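PDB 5BUM: chitinase A from Equisetum arvense, which probably hydrolyses chitin through its family 18 glycosidase domain, and carries an N-terminal LysM carbohydrate-binding module, the part crystallised here. Local coordinates for residues Ile13-Ala18 against Ile23-Leu28; Pro33-Asp38 against Gln44-Ala49. One frame throughout, in Å; residues are numbered along the deposited sequence.

Contact 1. Residues Ile13-Ala18 against Ile23-Leu28; sequences ICYNIA and IDVATL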
ATOM      1  N   ILE A  13       8.382  -6.777  -9.916  1.00 30.20           N
ATOM      2  CA  ILE A  13       8.869  -7.515  -8.724  1.00 29.94           C
ATOM      3  C   ILE A  13       9.829  -6.652  -7.943  1.00 29.78           C
ATOM      4  O   ILE A  13      10.355  -5.642  -8.451  1.00 35.12           O
ATOM      5  CB  ILE A  13       9.510  -8.867  -9.100  1.00 31.54           C
ATOM      6  CG1 ILE A  13      10.795  -8.653  -9.931  1.00 35.36           C
ATOM      7  CG2 ILE A  13       8.503  -9.693  -9.913  1.00 31.25           C
ATOM      8  CD1 ILE A  13      11.472  -9.945 -10.368  1.00 35.18           C
ATOM      9  N   CYS A  14      10.038  -6.997  -6.685  1.00 28.85           N
ATOM     10  CA  CYS A  14      10.793  -6.088  -5.827  1.00 29.14           C
ATOM     11  C   CYS A  14      12.233  -5.949  -6.332  1.00 30.81           C
ATOM     12  O   CYS A  14      12.792  -4.856  -6.300  1.00 31.35           O
ATOM     13  CB  CYS A  14      10.828  -6.576  -4.390  1.00 28.73           C
ATOM     14  SG  CYS A  14       9.394  -6.177  -3.385  1.00 29.43           S
ATOM     15  N   TYR A  15      12.835  -7.067  -6.763  1.00 29.12           N
ATOM     16  CA  TYR A  15      14.203  -7.040  -7.219  1.00 26.24           C
ATOM     17  C   TYR A  15      14.370  -6.012  -8.297  1.00 24.46           C
ATOM     18  O   TYR A  15      15.321  -5.247  -8.243  1.00 25.34           O
ATOM     19  CB  TYR A  15      14.660  -8.410  -7.684  1.00 27.13           C
ATOM     20  CG  TYR A  15      16.124  -8.499  -8.042  1.00 28.51           C
ATOM     21  CD1 TYR A  15      17.095  -8.715  -7.074  1.00 31.56           C
ATOM     22  CD2 TYR A  15      16.546  -8.395  -9.368  1.00 29.90           C
ATOM     23  CE1 TYR A  15      18.444  -8.806  -7.422  1.00 30.22           C
ATOM     24  CE2 TYR A  15      17.893  -8.486  -9.710  1.00 29.44           C
ATOM     25  CZ  TYR A  15      18.820  -8.683  -8.742  1.00 29.41           C
ATOM     26  OH  TYR A  15      20.145  -8.759  -9.107  1.00 37.58           O
ATOM     27  N   ASN A  16      13.459  -5.932  -9.254  1.00 24.08           N
ATOM     28  CA  ASN A  16      13.703  -5.027 -10.379  1.00 24.47           C
ATOM     29  C   ASN A  16      13.425  -3.590 -10.031  1.00 25.19           C
ATOM     30  O   ASN A  16      14.043  -2.674 -10.602  1.00 26.07           O
ATOM     31  CB  ASN A  16      12.869  -5.395 -11.599  1.00 25.38           C
ATOM     32  CG  ASN A  16      13.253  -6.720 -12.163  1.00 28.71           C
ATOM     33  OD1 ASN A  16      12.460  -7.396 -12.801  1.00 31.70           O
ATOM     34  ND2 ASN A  16      14.476  -7.110 -11.926  1.00 32.09           N
ATOM     35  N   ILE A  17      12.439  -3.385  -9.164  1.00 24.77           N
ATOM     36  CA  ILE A  17      12.081  -2.046  -8.707  1.00 24.29           C
ATOM     37  C   ILE A  17      13.286  -1.465  -8.010  1.00 24.88           C
ATOM     38  O   ILE A  17      13.697  -0.354  -8.289  1.00 26.36           O
ATOM     39  CB  ILE A  17      10.877  -2.094  -7.735  1.00 25.16           C
ATOM     40  CG1 ILE A  17       9.600  -2.525  -8.556  1.00 25.51           C
ATOM     41  CG2 ILE A  17      10.757  -0.772  -6.985  1.00 23.25           C
ATOM     42  CD1 ILE A  17       8.315  -2.747  -7.790  1.00 24.57           C
ATOM     43  N   ALA A  18      13.870  -2.254  -7.135  1.00 25.03           N
ATOM     44  CA  ALA A  18      15.059  -1.867  -6.411  1.00 27.76           C
ATOM     45  C   ALA A  18      16.246  -1.550  -7.344  1.00 28.59           C
ATOM     46  O   ALA A  18      16.887  -0.523  -7.227  1.00 26.72           O
ATOM     47  CB  ALA A  18      15.430  -3.005  -5.474  1.00 28.96           C
ATOM     48  N   ILE A  23      19.252   0.510  -5.568  1.00 32.26           N
ATOM     49  CA  ILE A  23      19.230  -0.112  -4.231  1.00 28.55           C
ATOM     50  C   ILE A  23      18.976  -1.615  -4.326  1.00 29.05           C
ATOM     51  O   ILE A  23      18.667  -2.149  -5.395  1.00 27.87           O
ATOM     52  CB  ILE A  23      18.152   0.485  -3.311  1.00 27.11           C
ATOM     53  CG1 ILE A  23      16.745   0.305  -3.882  1.00 25.07           C
ATOM     54  CG2 ILE A  23      18.394   1.975  -3.097  1.00 29.16           C
ATOM     55  CD1 ILE A  23      15.708   0.985  -3.000  1.00 24.32           C
ATOM     56  N   ASP A  24      19.105  -2.292  -3.193  1.00 27.49           N
ATOM     57  CA  ASP A  24      18.787  -3.695  -3.135  1.00 28.82           C
ATOM     58  C   ASP A  24      17.446  -3.878  -2.415  1.00 29.43           C
ATOM     59  O   ASP A  24      16.874  -2.936  -1.830  1.00 28.18           O
ATOM     60  CB  ASP A  24      19.922  -4.499  -2.478  1.00 28.48           C
ATOM     61  CG  ASP A  24      20.235  -4.049  -1.033  1.00 31.88           C
ATOM     62  OD1 ASP A  24      19.501  -3.225  -0.423  1.00 32.34           O
ATOM     63  OD2 ASP A  24      21.266  -4.521  -0.513  1.00 32.57           O
ATOM     64  N   VAL A  25      16.955  -5.109  -2.453  1.00 28.30           N
ATOM     65  CA  VAL A  25      15.643  -5.377  -1.912  1.00 27.25           C
ATOM     66  C   VAL A  25      15.577  -5.087  -0.444  1.00 27.24           C
ATOM     67  O   VAL A  25      14.580  -4.534   0.004  1.00 29.51           O
ATOM     68  CB  VAL A  25      15.166  -6.787  -2.212  1.00 25.32           C
ATOM     69  CG1 VAL A  25      13.886  -7.024  -1.428  1.00 26.21           C
ATOM     70  CG2 VAL A  25      14.933  -6.931  -3.735  1.00 24.25           C
ATOM     71  N   ALA A  26      16.615  -5.428   0.313  1.00 27.05           N
ATOM     72  CA  ALA A  26      16.584  -5.121   1.780  1.00 28.11           C
ATOM     73  C   ALA A  26      16.416  -3.654   2.037  1.00 26.96           C
ATOM     74  O   ALA A  26      15.697  -3.277   2.934  1.00 28.75           O
ATOM     75  CB  ALA A  26      17.857  -5.591   2.489  1.00 29.39           C
ATOM     76  N   THR A  27      17.100  -2.817   1.260  1.00 28.85           N
ATOM     77  CA  THR A  27      16.944  -1.373   1.418  1.00 28.38           C
ATOM     78  C   THR A  27      15.524  -0.972   1.085  1.00 29.16           C
ATOM     79  O   THR A  27      14.889  -0.269   1.849  1.00 30.76           O
ATOM     80  CB  THR A  27      17.916  -0.559   0.556  1.00 27.95           C
ATOM     81  OG1 THR A  27      19.266  -0.955   0.837  1.00 26.29           O
ATOM     82  CG2 THR A  27      17.778   0.927   0.864  1.00 28.68           C
ATOM     83  N   LEU A  28      15.017  -1.429  -0.051  1.00 29.93           N
ATOM     84  CA  LEU A  28      13.616  -1.190  -0.378  1.00 28.35           C
ATOM     85  C   LEU A  28      12.746  -1.582   0.818  1.00 32.60           C
ATOM     86  O   LEU A  28      11.762  -0.884   1.112  1.00 36.39           O
ATOM     87  CB  LEU A  28      13.177  -2.050  -1.585  1.00 25.87           C
ATOM     88  CG  LEU A  28      11.803  -1.751  -2.175  1.00 23.95           C
ATOM     89  CD1 LEU A  28      11.745  -0.274  -2.572  1.00 24.14           C
ATOM     90  CD2 LEU A  28      11.455  -2.639  -3.370  1.00 23.42           C
TER

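Contact 2. Residues Pro33-Asp38 against Gln44-Ala49; sequences PGLQCD and QQLCVA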
ATOM      1  N   PRO A  33       8.261  -0.265   5.842  1.00 48.01           N
ATOM      2  CA  PRO A  33       7.963  -1.161   6.976  1.00 46.14           C
ATOM      3  C   PRO A  33       6.849  -2.192   6.682  1.00 41.97           C
ATOM      4  O   PRO A  33       5.703  -1.830   6.394  1.00 42.89           O
ATOM      5  CB  PRO A  33       7.530  -0.171   8.076  1.00 47.90           C
ATOM      6  CG  PRO A  33       8.332   1.068   7.794  1.00 49.00           C
ATOM      7  CD  PRO A  33       8.344   1.155   6.275  1.00 49.20           C
ATOM      8  N   GLY A  34       7.201  -3.467   6.714  1.00 35.74           N
ATOM      9  CA  GLY A  34       6.235  -4.534   6.501  1.00 35.82           C
ATOM     10  C   GLY A  34       5.966  -4.893   5.051  1.00 35.91           C
ATOM     11  O   GLY A  34       5.050  -5.678   4.783  1.00 36.17           O
ATOM     12  N   LEU A  35       6.741  -4.340   4.106  1.00 35.53           N
ATOM     13  CA  LEU A  35       6.626  -4.734   2.669  1.00 32.89           C
ATOM     14  C   LEU A  35       6.553  -6.236   2.514  1.00 31.88           C
ATOM     15  O   LEU A  35       7.218  -6.952   3.250  1.00 38.54           O
ATOM     16  CB  LEU A  35       7.812  -4.191   1.866  1.00 31.18           C
ATOM     17  CG  LEU A  35       7.864  -4.518   0.379  1.00 28.79           C
ATOM     18  CD1 LEU A  35       6.574  -4.105  -0.305  1.00 29.23           C
ATOM     19  CD2 LEU A  35       9.046  -3.847  -0.301  1.00 26.98           C
ATOM     20  N   GLN A  36       5.710  -6.718   1.602  1.00 33.21           N
ATOM     21  CA  GLN A  36       5.628  -8.141   1.294  1.00 32.58           C
ATOM     22  C   GLN A  36       5.817  -8.341  -0.188  1.00 32.73           C
ATOM     23  O   GLN A  36       4.842  -8.221  -1.013  1.00 27.28           O
ATOM     24  CB  GLN A  36       4.277  -8.734   1.679  1.00 36.10           C
ATOM     25  CG  GLN A  36       3.995  -8.787   3.188  1.00 38.71           C
ATOM     26  CD  GLN A  36       2.530  -9.173   3.499  1.00 40.56           C
ATOM     27  OE1 GLN A  36       2.006  -8.793   4.538  1.00 46.08           O
ATOM     28  NE2 GLN A  36       1.874  -9.899   2.594  1.00 38.17           N
ATOM     29  N   CYS A  37       7.062  -8.673  -0.528  1.00 28.45           N
ATOM     30  CA  CYS A  37       7.437  -8.753  -1.948  1.00 30.00           C
ATOM     31  C   CYS A  37       6.691  -9.870  -2.673  1.00 30.84           C
ATOM     32  O   CYS A  37       6.509  -9.794  -3.888  1.00 31.54           O
ATOM     33  CB  CYS A  37       8.967  -8.868  -2.080  1.00 30.15           C
ATOM     34  SG  CYS A  37       9.831  -7.315  -1.636  1.00 32.79           S
ATOM     35  N   ASP A  38       6.207 -10.879  -1.935  1.00 35.41           N
ATOM     36  CA  ASP A  38       5.416 -11.971  -2.566  1.00 39.34           C
ATOM     37  C   ASP A  38       4.011 -11.577  -2.907  1.00 40.31           C
ATOM     38  O   ASP A  38       3.288 -12.382  -3.442  1.00 46.75           O
ATOM     39  CB  ASP A  38       5.375 -13.260  -1.735  1.00 40.71           C
ATOM     40  CG  ASP A  38       4.978 -13.058  -0.264  1.00 43.07           C
ATOM     41  OD1 ASP A  38       4.562 -11.973   0.188  1.00 45.63           O
ATOM     42  OD2 ASP A  38       5.096 -14.056   0.479  1.00 49.03           O
ATOM     43  N   GLN A  44       0.188   0.036  -5.716  1.00 27.88           N
ATOM     44  CA  GLN A  44       0.817   0.157  -4.380  1.00 27.26           C
ATOM     45  C   GLN A  44       1.986   1.126  -4.514  1.00 27.60           C
ATOM     46  O   GLN A  44       2.732   1.052  -5.460  1.00 30.02           O
ATOM     47  CB  GLN A  44       1.287  -1.227  -3.952  1.00 28.71           C
ATOM     48  CG  GLN A  44       1.943  -1.356  -2.566  1.00 31.31           C
ATOM     49  CD  GLN A  44       2.326  -2.804  -2.272  1.00 29.76           C
ATOM     50  OE1 GLN A  44       2.117  -3.685  -3.119  1.00 33.06           O
ATOM     51  NE2 GLN A  44       2.900  -3.055  -1.093  1.00 29.39           N
ATOM     52  N   GLN A  45       2.147   2.046  -3.596  1.00 29.42           N
ATOM     53  CA  GLN A  45       3.187   3.062  -3.707  1.00 28.38           C
ATOM     54  C   GLN A  45       4.262   2.701  -2.783  1.00 31.88           C
ATOM     55  O   GLN A  45       4.002   2.426  -1.623  1.00 33.08           O
ATOM     56  CB  GLN A  45       2.650   4.429  -3.300  1.00 27.24           C
ATOM     57  CG  GLN A  45       1.514   4.845  -4.233  1.00 28.17           C
ATOM     58  CD  GLN A  45       0.950   6.183  -3.904  1.00 28.10           C
ATOM     59  OE1 GLN A  45       1.404   6.858  -2.967  1.00 31.00           O
ATOM     60  NE2 GLN A  45      -0.065   6.581  -4.670  1.00 28.55           N
ATOM     61  N   LEU A  46       5.486   2.696  -3.291  1.00 31.85           N
ATOM     62  CA  LEU A  46       6.589   2.187  -2.541  1.00 29.72           C
ATOM     63  C   LEU A  46       7.582   3.312  -2.420  1.00 29.62           C
ATOM     64  O   LEU A  46       7.945   3.929  -3.413  1.00 29.29           O
ATOM     65  CB  LEU A  46       7.197   1.020  -3.288  1.00 30.23           C
ATOM     66  CG  LEU A  46       6.926  -0.441  -2.909  1.00 33.05           C
ATOM     67  CD1 LEU A  46       5.660  -0.712  -2.097  1.00 33.37           C
ATOM     68  CD2 LEU A  46       6.962  -1.274  -4.175  1.00 30.36           C
ATOM     69  N   CYS A  47       8.000   3.577  -1.199  1.00 26.53           N
ATOM     70  CA  CYS A  47       9.032   4.503  -0.977  1.00 32.58           C
ATOM     71  C   CYS A  47      10.328   3.975  -1.569  1.00 32.31           C
ATOM     72  O   CYS A  47      10.702   2.827  -1.366  1.00 30.78           O
ATOM     73  CB  CYS A  47       9.250   4.719   0.520  1.00 36.94           C
ATOM     74  SG  CYS A  47      10.257   6.189   0.821  1.00 44.16           S
ATOM     75  N   VAL A  48      11.025   4.860  -2.255  1.00 31.58           N
ATOM     76  CA  VAL A  48      12.297   4.542  -2.831  1.00 31.98           C
ATOM     77  C   VAL A  48      13.348   5.554  -2.420  1.00 32.93           C
ATOM     78  O   VAL A  48      14.435   5.500  -2.961  1.00 33.15           O
ATOM     79  CB  VAL A  48      12.215   4.461  -4.369  1.00 33.61           C
ATOM     80  CG1 VAL A  48      11.367   3.274  -4.807  1.00 35.18           C
ATOM     81  CG2 VAL A  48      11.645   5.746  -4.957  1.00 35.44           C
ATOM     82  N   ALA A  49      13.062   6.408  -1.430  1.00 34.60           N
ATOM     83  CA  ALA A  49      14.005   7.419  -0.963  1.00 38.89           C
ATOM     84  C   ALA A  49      13.943   7.681   0.561  1.00 46.38           C
ATOM     85  O   ALA A  49      12.883   8.063   1.049  1.00 52.23           O
ATOM     86  CB  ALA A  49      13.763   8.716  -1.727  1.00 40.58           C
TER
HETATM   87  O   HOH W   1       3.674  -5.656   0.049  1.00 29.61           O

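Contact 1. Residues Ile13-Ala18 against Ile23-Leu28
Ala-18 sits in the angle between the two short helices, its methyl CB pressed against the turn of backbone that opens the second one, 3.3 Å from Ile-23 O. The same alanine accepts the only hydrogen bond between the segments: Ile-23 N donates to Ala-18 O at 3.1 Å, bent to 150° at the hydrogen and reaching the oxygen from above the carbonyl plane. This return from an amide to the carbonyl five residues earlier, beside an apolar touch of Ala-18 CB on Ile-23 CG1, is a six-to-one bond, consistent with a Schellman motif at the end of helix 14-21. Val-25 CG2 leans onto the backbone of the first helix, 3.6 Å from Tyr-15 CA, and also touches the CB atoms of Cys-14 and Tyr-15. Leu-28 enters deeper. Its CG lies opposite the backbone N (chi1 -171°), which carries CD2 inward to within 4.1 Å of Cys-14 SG, while the Ile-17 side chain crosses it at about a right angle.

Asp-24 caps the second helix. Its OD1 receives Thr-27 N at 3.0 Å and the Thr-27 hydroxyl, from opposite faces of the carboxylate, so a single oxygen is gripped twice, consistent with fixing the first turn, from which Val-25 and Leu-28 reach the other helix.

Leu-35, from the following loop, covers both Cys-14 and Leu-28, and Cys-14 is disulfide-bonded to Cys-37. The contact thus forms the helical hairpin of the LysM βααβ fold, joining helices 14-21 and 25-30, which in the chain lie between the antiparallel strands 5-7 and 45-47.

Contact 2. Residues Pro33-Asp38 against Gln44-Ala49
The carboxamide of Gln-44 has two methyl groups over one face and a water at its nitrogen end. Leu-35 CD1 stands obliquely above the plane, 3.9 Å from Gln-44 NE2; on that same side Leu-46 CD1 sits above the plane but displaced outward between CG and NE2, 3.8 Å from Gln-44 NE2. The water lies close to the amide plane and accepts from Gln-44 NE2 at 2.9 Å. The two leucines meet through their CD1 methyls, their side chains crossing at about a right angle. Leu-35 reaches this spot because its CG extends away from the backbone N (chi1 179°), carrying CD1 across to the strand.

The same water accepts from Gln-36 N at 2.8 Å and donates to Gln-36 O at 3.0 Å, standing in for direct hydrogen bonds between loop and strand. Gln-44 OE1 accepts from Gln-41 N of its own chain, and NE2 also donates to Ile-42 O of the second subunit.

Leu-35 also touches Leu-40, and Leu-46 touches Val-8 and Ile-17, so the loop after the second helix closes over the hydrophobic core of the LysM domain. Methyl packing supplies the direct contact, whereas orientation comes from polar bonds: the buried amide of Gln-44 is probably fixed against rotation, its polarity satisfied by a backbone amide of its own chain, a water and a carbonyl of the second subunit.

How the contacts relate
From the N terminus, strand 5-7 leads to helix 14-21, and contact 1 closes the end of that helix and the turn into helix 25-30. Contact 2 opens only afterwards, closing the loop between Leu-35 and Gln-44, which leads into strand 45-47, so the two follow in series without nesting or crossing. In space they share one core, with centres 9 Å apart. The disulfide from the first helix to the long loop ties the two contacts together, and Leu-28 CD1 rests against Cys-47 O at 3.5 Å. Cys-47, paired with Cys-2, ties the last strand to the chain start, completing the compact βααβ unit.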